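Local coordinates for endo-pectate lyase (Erwinia chrysanthemi, PDB 3B4N), which probably cleaves polygalacturonate and methylated pectins inside the chain by calcium-dependent elimination, leaving unsaturated galacturonosyl ends, at residues P306-E311 with Y325-D330; G288-I293 with T331-V336; S55-R60 with W85-V90. One frame throughout, in Å; residues are numbered along the deposited sequence.

Overall arrangement
The first contact met from the N terminus is contact 3. There the loop 55-60 folds back on strand 85-92 within the small four-stranded antiparallel sheet of the N-terminal part. It closes before the other two open, on the opposite side of the chain's centre, and its centre lies about 43 Å from that of contact 1. Contacts 1 and 2 belong to the parallel beta-helix. Contact 2 closes a long loop between strands 290-298 and 334-336. Contact 1, the hairpin of strands 309-313 and 323-327, is nested inside that loop. The disulfide Cys309-Cys334 ties the two together, and Glu311 of contact 1 also meets Thr331 of contact 2.

Contact 1. Residues P306-E311 with Y325-D330; sequences PPVCEE and YGEKWD
Glu310 and Glu327 form a non-hydrogen-bonded pair in an antiparallel beta hairpin at one end of the right-handed parallel beta-helix. Strand segments 309-311 and 325-327 run antiparallel, at 170°. Backbone bonds hold them. Glu311 N gives to Gly326 O at 3.0 Å, and Lys328 N gives to Cys309 O at 2.9 Å. Tyr325 N reaches Glu311 O at 2.8 Å, with a weak second bond from Gly326 N. Tyr325 and Gly326 thus both face Glu311, a classic beta bulge.

Carbon packing adds to this. The CG of Lys328 lies 3.4 Å from the CD of Glu311, the two side chains crossing at about a right angle. The carboxylate of Glu311 is held by Arg285 and Thr331. Val308 CG2 touches Trp329 CH2 at 4.0 Å.

The polar grip comes from Glu327. Its CG stands anti to the backbone N (chi1 173°), and the extended chain runs back to the loop before strand 309-313. Water 1 links Glu327 OE2 to Pro306 O. Water 2 sits over the Trp329 ring and joins OE2 to Cys309 N and Lys328 O. Val308 N meets Glu327 OE2 at 2.8 Å from above the carboxylate plane.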
# COMPACT_ATOMS: atom_id res chain seq x y z
N PRO A 306 -7.01 -16.57 2.63
CA PRO A 306 -7.26 -16.57 1.19
C PRO A 306 -6.12 -17.17 0.39
O PRO A 306 -5.03 -17.37 0.90
CB PRO A 306 -7.39 -15.08 0.89
CG PRO A 306 -6.26 -14.53 1.72
CD PRO A 306 -6.39 -15.29 3.05
N PRO A 307 -6.39 -17.52 -0.88
CA PRO A 307 -5.31 -18.08 -1.71
C PRO A 307 -4.32 -16.92 -1.87
O PRO A 307 -4.73 -15.76 -1.95
CB PRO A 307 -6.03 -18.45 -3.01
CG PRO A 307 -7.26 -17.62 -3.02
CD PRO A 307 -7.68 -17.57 -1.58
N VAL A 308 -3.03 -17.23 -1.91
CA VAL A 308 -2.03 -16.17 -2.03
C VAL A 308 -1.67 -15.91 -3.49
O VAL A 308 -2.12 -14.92 -4.06
CB VAL A 308 -0.80 -16.52 -1.16
CG1 VAL A 308 0.28 -15.47 -1.29
CG2 VAL A 308 -1.25 -16.63 0.30
N CYS A 309 -0.89 -16.79 -4.10
CA CYS A 309 -0.51 -16.59 -5.49
C CYS A 309 -1.32 -17.50 -6.40
O CYS A 309 -1.37 -18.71 -6.19
CB CYS A 309 0.98 -16.89 -5.67
SG CYS A 309 1.71 -16.48 -7.30
N GLU A 310 -1.97 -16.91 -7.39
CA GLU A 310 -2.76 -17.70 -8.33
C GLU A 310 -2.21 -17.50 -9.73
O GLU A 310 -1.83 -16.38 -10.10
CB GLU A 310 -4.23 -17.28 -8.28
CG GLU A 310 -4.89 -17.55 -6.93
CD GLU A 310 -6.35 -17.17 -6.90
OE1 GLU A 310 -6.69 -16.06 -7.36
OE2 GLU A 310 -7.17 -17.97 -6.40
N GLU A 311 -2.16 -18.58 -10.49
CA GLU A 311 -1.67 -18.55 -11.86
C GLU A 311 -2.84 -18.46 -12.84
O GLU A 311 -3.88 -19.10 -12.63
CB GLU A 311 -0.82 -19.79 -12.15
CG GLU A 311 0.53 -19.72 -11.45
CD GLU A 311 1.41 -20.93 -11.67
OE1 GLU A 311 2.57 -20.89 -11.20
OE2 GLU A 311 0.98 -21.92 -12.29
N TYR A 325 -5.87 -20.92 -13.37
CA TYR A 325 -5.35 -22.25 -13.08
C TYR A 325 -5.40 -22.61 -11.59
O TYR A 325 -5.42 -23.78 -11.22
CB TYR A 325 -3.92 -22.38 -13.60
CG TYR A 325 -3.79 -22.17 -15.09
CD1 TYR A 325 -2.98 -21.15 -15.61
CD2 TYR A 325 -4.47 -22.99 -15.99
CE1 TYR A 325 -2.84 -20.97 -16.98
CE2 TYR A 325 -4.34 -22.81 -17.36
CZ TYR A 325 -3.53 -21.80 -17.86
OH TYR A 325 -3.40 -21.62 -19.22
N GLY A 326 -5.39 -21.59 -10.73
CA GLY A 326 -5.47 -21.83 -9.30
C GLY A 326 -4.30 -21.37 -8.47
O GLY A 326 -3.29 -20.89 -8.99
N GLU A 327 -4.44 -21.52 -7.15
CA GLU A 327 -3.39 -21.15 -6.22
C GLU A 327 -2.22 -22.12 -6.31
O GLU A 327 -2.42 -23.34 -6.39
CB GLU A 327 -3.91 -21.13 -4.78
CG GLU A 327 -2.81 -20.90 -3.75
CD GLU A 327 -3.34 -20.74 -2.34
OE1 GLU A 327 -4.35 -21.39 -2.00
OE2 GLU A 327 -2.73 -19.97 -1.57
N LYS A 328 -1.01 -21.58 -6.30
CA LYS A 328 0.20 -22.38 -6.41
C LYS A 328 1.23 -21.96 -5.37
O LYS A 328 1.24 -20.80 -4.91
CB LYS A 328 0.84 -22.20 -7.78
CG LYS A 328 -0.09 -22.41 -8.97
CD LYS A 328 -0.55 -23.85 -9.08
CE LYS A 328 -1.38 -24.02 -10.34
NZ LYS A 328 -1.91 -25.41 -10.48
N TRP A 329 2.10 -22.90 -5.02
CA TRP A 329 3.18 -22.65 -4.08
C TRP A 329 4.46 -23.18 -4.68
O TRP A 329 4.46 -24.22 -5.34
CB TRP A 329 2.96 -23.38 -2.75
CG TRP A 329 1.72 -23.00 -2.03
CD1 TRP A 329 0.51 -23.62 -2.11
CD2 TRP A 329 1.57 -21.94 -1.09
NE1 TRP A 329 -0.39 -23.01 -1.28
CE2 TRP A 329 0.23 -21.98 -0.63
CE3 TRP A 329 2.44 -20.96 -0.58
CZ2 TRP A 329 -0.26 -21.07 0.31
CZ3 TRP A 329 1.94 -20.05 0.35
CH2 TRP A 329 0.60 -20.12 0.79
N ASP A 330 5.55 -22.46 -4.48
CA ASP A 330 6.86 -22.87 -4.96
C ASP A 330 6.91 -23.32 -6.42
O ASP A 330 7.42 -24.40 -6.73
CB ASP A 330 7.39 -23.98 -4.05
CG ASP A 330 7.43 -23.56 -2.59
OD1 ASP A 330 8.15 -22.60 -2.28
OD2 ASP A 330 6.74 -24.19 -1.76
O HOH W 1 -3.37 -19.57 0.98
O HOH W 2 0.11 -19.24 -2.91

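Contact 2. Residues G288-I293 with T331-V336; sequences GDVATI and TTNCKV
Asn333 reaches across to Asp289 with its side-chain amide. Asn333 ND2 gives a nearly straight bond to Asp289 O at 2.8 Å, and that oxygen lies in the amide plane. CG of Asn333 sits beside its own backbone N (chi1 -53°), which turns the amide toward Asp289, just before strand 290-298. Parallel pairing follows from here. Ala291 N binds Asn333 O at 2.9 Å. Ala291 O takes Lys335 N at 2.8 Å, a bent bond of 132°. Ile293 N then meets Lys335 O at 3.1 Å, approaching from above the carbonyl plane.

The packed side carries Ala291, Ile293, Cys334 and Val336, all buried. Ile293 and Val336 lie side by side and point the same way, with Ile293 CB 3.8 Å from Val336 CG2. Val308 and Trp329 add cover here, and Cys334 is bonded to Cys309.

The other side, with Thr292 and Lys335, is exposed to solvent. Contact there is made by the aliphatic part of Lys335. The Lys335 chain bends at chi2 (-73°). Lys335 CG rests 3.7 Å from Val290 CG1, while the amino end leads away from strand 290-298. Thr292 OG1 lies alongside Lys335 CB at 3.7 Å.

Lys335 centres an inverse gamma turn. Segments 290-293 and 334-336 run parallel, and the in-register stacking of strand 334-336 on strand 290-298, with apolar residues turned inward, is the pattern of a right-handed parallel beta-helix.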
# COMPACT_ATOMS: atom_id res chain seq x y z
N GLY A 288 5.35 -15.23 -18.52
CA GLY A 288 6.56 -15.24 -17.72
C GLY A 288 6.55 -14.43 -16.44
O GLY A 288 7.61 -14.19 -15.86
N ASP A 289 5.37 -14.01 -16.00
CA ASP A 289 5.27 -13.23 -14.76
C ASP A 289 5.75 -14.04 -13.56
O ASP A 289 5.56 -15.25 -13.49
CB ASP A 289 3.83 -12.86 -14.45
CG ASP A 289 3.19 -11.99 -15.50
OD1 ASP A 289 3.87 -11.50 -16.44
OD2 ASP A 289 1.97 -11.80 -15.37
N VAL A 290 6.36 -13.36 -12.60
CA VAL A 290 6.80 -14.05 -11.39
C VAL A 290 6.52 -13.21 -10.17
O VAL A 290 6.92 -12.04 -10.11
CB VAL A 290 8.30 -14.36 -11.40
CG1 VAL A 290 8.66 -15.17 -10.13
CG2 VAL A 290 8.68 -15.15 -12.65
N ALA A 291 5.81 -13.78 -9.20
CA ALA A 291 5.50 -13.10 -7.95
C ALA A 291 6.39 -13.73 -6.89
O ALA A 291 6.35 -14.93 -6.67
CB ALA A 291 4.05 -13.29 -7.57
N THR A 292 7.21 -12.91 -6.24
CA THR A 292 8.12 -13.37 -5.19
C THR A 292 7.58 -12.74 -3.91
O THR A 292 7.66 -11.53 -3.74
CB THR A 292 9.55 -12.91 -5.51
OG1 THR A 292 9.96 -13.50 -6.75
CG2 THR A 292 10.52 -13.34 -4.42
N ILE A 293 7.06 -13.58 -3.02
CA ILE A 293 6.40 -13.13 -1.80
C ILE A 293 6.88 -13.73 -0.48
O ILE A 293 7.03 -14.95 -0.36
CB ILE A 293 4.88 -13.44 -1.89
CG1 ILE A 293 4.28 -12.75 -3.11
CG2 ILE A 293 4.16 -13.00 -0.62
CD1 ILE A 293 2.85 -13.18 -3.40
N THR A 331 6.37 -22.50 -7.31
CA THR A 331 6.43 -22.81 -8.73
C THR A 331 7.28 -21.73 -9.40
O THR A 331 7.68 -20.76 -8.76
CB THR A 331 5.03 -22.82 -9.39
OG1 THR A 331 4.46 -21.50 -9.32
CG2 THR A 331 4.12 -23.81 -8.70
N THR A 332 7.56 -21.90 -10.69
CA THR A 332 8.35 -20.94 -11.43
C THR A 332 7.76 -19.54 -11.36
O THR A 332 8.47 -18.56 -11.16
CB THR A 332 8.43 -21.35 -12.92
OG1 THR A 332 9.08 -22.62 -13.03
CG2 THR A 332 9.20 -20.31 -13.74
N ASN A 333 6.44 -19.46 -11.51
CA ASN A 333 5.77 -18.17 -11.52
C ASN A 333 5.24 -17.68 -10.18
O ASN A 333 4.99 -16.49 -10.01
CB ASN A 333 4.67 -18.22 -12.57
CG ASN A 333 5.20 -18.67 -13.91
OD1 ASN A 333 5.14 -19.85 -14.25
ND2 ASN A 333 5.77 -17.73 -14.66
N CYS A 334 5.08 -18.60 -9.24
CA CYS A 334 4.62 -18.25 -7.90
C CYS A 334 5.73 -18.61 -6.92
O CYS A 334 5.75 -19.71 -6.35
CB CYS A 334 3.34 -18.99 -7.55
SG CYS A 334 1.82 -18.29 -8.25
N LYS A 335 6.66 -17.68 -6.75
CA LYS A 335 7.79 -17.87 -5.86
C LYS A 335 7.39 -17.47 -4.45
O LYS A 335 7.85 -16.46 -3.91
CB LYS A 335 8.99 -17.05 -6.33
CG LYS A 335 9.68 -17.59 -7.58
CD LYS A 335 10.47 -18.86 -7.27
CE LYS A 335 11.23 -19.36 -8.49
NZ LYS A 335 12.00 -20.60 -8.17
N VAL A 336 6.49 -18.25 -3.88
CA VAL A 336 6.02 -18.04 -2.53
C VAL A 336 5.97 -19.42 -1.87
O VAL A 336 5.52 -20.40 -2.47
CB VAL A 336 4.63 -17.35 -2.49
CG1 VAL A 336 3.59 -18.21 -3.19
CG2 VAL A 336 4.22 -17.08 -1.05

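Contact 3. Residues S55-R60 with W85-V90; sequences SNPDLR and WYWVDV. With EDO (1,2-ethanediol), chain H.
Arg60 reaches Trp87 through a chi1 of 73°, which places CG between the backbone N and the carbonyl carbon. From there the chain runs extended to NE and passes over the indole. Trp87 holds its own ring beside its backbone N (chi1 -69°), on the side of the sheet that faces the loop.

The main contact is a cation-pi interaction. Arg60 CZ lies 4.4 Å from the centroid of the five-membered ring of Trp87, over its face. The guanidinium does not lie flat on the indole. Its plane is turned 70° from the ring, and its edge is presented to the face. Arg60 NH1 comes closest, 3.3 Å from Trp87 CD1. Farther back, Arg60 CD makes a CH-pi contact with the six-membered ring. Pro57 CB also touches Trp87 CZ2, at 3.8 Å, and Ser55 O meets the ring edge in its plane.

A second CH-pi contact forms at Trp85. Ser55 CA stands 3.5 Å from the centroid of the five-membered ring of Trp85, directly over the face. A 1,2-ethanediol, probably from the crystallisation liquor, accepts a weak hydrogen bond from Arg60 NH2.

The loop connects strands 44-52 and 61-66. Strand 85-92 lies between strands 44-52 and 97-104 in the antiparallel sheet. Trp87 also packs on Ala102 of strand 97-104, and Arg60 touches Tyr50 of strand 44-52. The loop thus covers Trp87 and reaches strand 44-52.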
# COMPACT_ATOMS: atom_id res chain seq x y z
N SER A 55 -2.11 16.78 24.18
CA SER A 55 -1.14 17.20 23.16
C SER A 55 0.27 17.45 23.68
O SER A 55 1.19 17.69 22.88
CB SER A 55 -1.65 18.46 22.47
OG SER A 55 -1.71 19.55 23.39
N ASN A 56 0.46 17.40 24.99
CA ASN A 56 1.77 17.66 25.59
C ASN A 56 2.76 16.54 25.32
O ASN A 56 2.64 15.45 25.87
CB ASN A 56 1.61 17.87 27.11
CG ASN A 56 2.88 18.39 27.78
OD1 ASN A 56 2.86 18.75 28.96
ND2 ASN A 56 3.98 18.43 27.04
N PRO A 57 3.76 16.80 24.46
CA PRO A 57 4.74 15.75 24.16
C PRO A 57 5.51 15.28 25.38
O PRO A 57 5.94 14.13 25.45
CB PRO A 57 5.64 16.41 23.12
CG PRO A 57 5.59 17.88 23.51
CD PRO A 57 4.12 18.08 23.82
N ASP A 58 5.66 16.16 26.37
CA ASP A 58 6.40 15.77 27.56
C ASP A 58 5.69 14.68 28.37
O ASP A 58 6.32 14.02 29.20
CB ASP A 58 6.64 16.99 28.44
CG ASP A 58 7.64 17.97 27.85
OD1 ASP A 58 7.98 18.94 28.55
OD2 ASP A 58 8.08 17.79 26.69
N LEU A 59 4.40 14.50 28.12
CA LEU A 59 3.62 13.50 28.84
C LEU A 59 3.37 12.23 28.04
O LEU A 59 2.72 11.30 28.53
CB LEU A 59 2.27 14.08 29.26
CG LEU A 59 2.35 15.27 30.23
CD1 LEU A 59 0.94 15.75 30.54
CD2 LEU A 59 3.07 14.84 31.50
N ARG A 60 3.88 12.17 26.81
CA ARG A 60 3.67 10.98 25.99
C ARG A 60 4.41 9.80 26.58
O ARG A 60 5.46 9.95 27.23
CB ARG A 60 4.13 11.23 24.56
CG ARG A 60 5.64 11.28 24.38
CD ARG A 60 6.02 11.91 23.05
NE ARG A 60 7.44 12.25 23.01
CZ ARG A 60 7.98 13.12 22.16
NH1 ARG A 60 7.21 13.74 21.28
NH2 ARG A 60 9.28 13.39 22.23
N TRP A 85 -3.01 11.41 21.08
CA TRP A 85 -1.96 12.03 20.29
C TRP A 85 -0.88 10.96 20.18
O TRP A 85 -0.59 10.23 21.14
CB TRP A 85 -1.38 13.26 20.98
CG TRP A 85 -2.18 14.51 20.77
CD1 TRP A 85 -1.89 15.53 19.92
CD2 TRP A 85 -3.42 14.83 21.40
NE1 TRP A 85 -2.89 16.48 19.98
CE2 TRP A 85 -3.84 16.07 20.87
CE3 TRP A 85 -4.22 14.19 22.35
CZ2 TRP A 85 -5.03 16.69 21.27
CZ3 TRP A 85 -5.41 14.81 22.75
CH2 TRP A 85 -5.80 16.05 22.20
N TYR A 86 -0.29 10.87 18.99
CA TYR A 86 0.77 9.91 18.71
C TYR A 86 1.99 10.58 18.11
O TYR A 86 1.89 11.59 17.43
CB TYR A 86 0.29 8.87 17.70
CG TYR A 86 -0.81 7.96 18.16
CD1 TYR A 86 -0.54 6.75 18.79
CD2 TYR A 86 -2.14 8.30 17.92
CE1 TYR A 86 -1.57 5.88 19.16
CE2 TYR A 86 -3.18 7.45 18.28
CZ TYR A 86 -2.89 6.24 18.90
OH TYR A 86 -3.91 5.40 19.25
N TRP A 87 3.14 9.98 18.38
CA TRP A 87 4.43 10.41 17.82
C TRP A 87 5.20 9.13 17.55
O TRP A 87 5.02 8.13 18.23
CB TRP A 87 5.28 11.19 18.83
CG TRP A 87 4.78 12.54 19.22
CD1 TRP A 87 5.20 13.74 18.72
CD2 TRP A 87 3.82 12.83 20.22
NE1 TRP A 87 4.55 14.76 19.37
CE2 TRP A 87 3.69 14.23 20.29
CE3 TRP A 87 3.03 12.03 21.07
CZ2 TRP A 87 2.82 14.86 21.19
CZ3 TRP A 87 2.16 12.66 21.97
CH2 TRP A 87 2.07 14.06 22.01
N VAL A 88 6.06 9.16 16.54
CA VAL A 88 6.91 8.03 16.24
C VAL A 88 8.35 8.54 16.31
O VAL A 88 8.69 9.56 15.71
CB VAL A 88 6.63 7.42 14.85
CG1 VAL A 88 7.75 6.45 14.46
CG2 VAL A 88 5.30 6.67 14.88
N ASP A 89 9.16 7.84 17.08
CA ASP A 89 10.56 8.16 17.28
C ASP A 89 11.39 7.14 16.51
O ASP A 89 11.42 5.96 16.84
CB ASP A 89 10.89 8.08 18.77
CG ASP A 89 12.30 8.52 19.11
OD1 ASP A 89 12.64 8.47 20.32
OD2 ASP A 89 13.06 8.91 18.20
N VAL A 90 12.06 7.61 15.45
CA VAL A 90 12.93 6.74 14.66
C VAL A 90 14.31 6.87 15.31
O VAL A 90 14.89 7.95 15.37
CB VAL A 90 12.94 7.19 13.18
CG1 VAL A 90 13.95 6.39 12.39
CG2 VAL A 90 11.55 7.02 12.59
C1 EDO H . 9.07 10.92 25.46
O1 EDO H . 10.52 10.42 25.41
C2 EDO H . 8.87 12.24 26.23
O2 EDO H . 9.60 13.38 25.43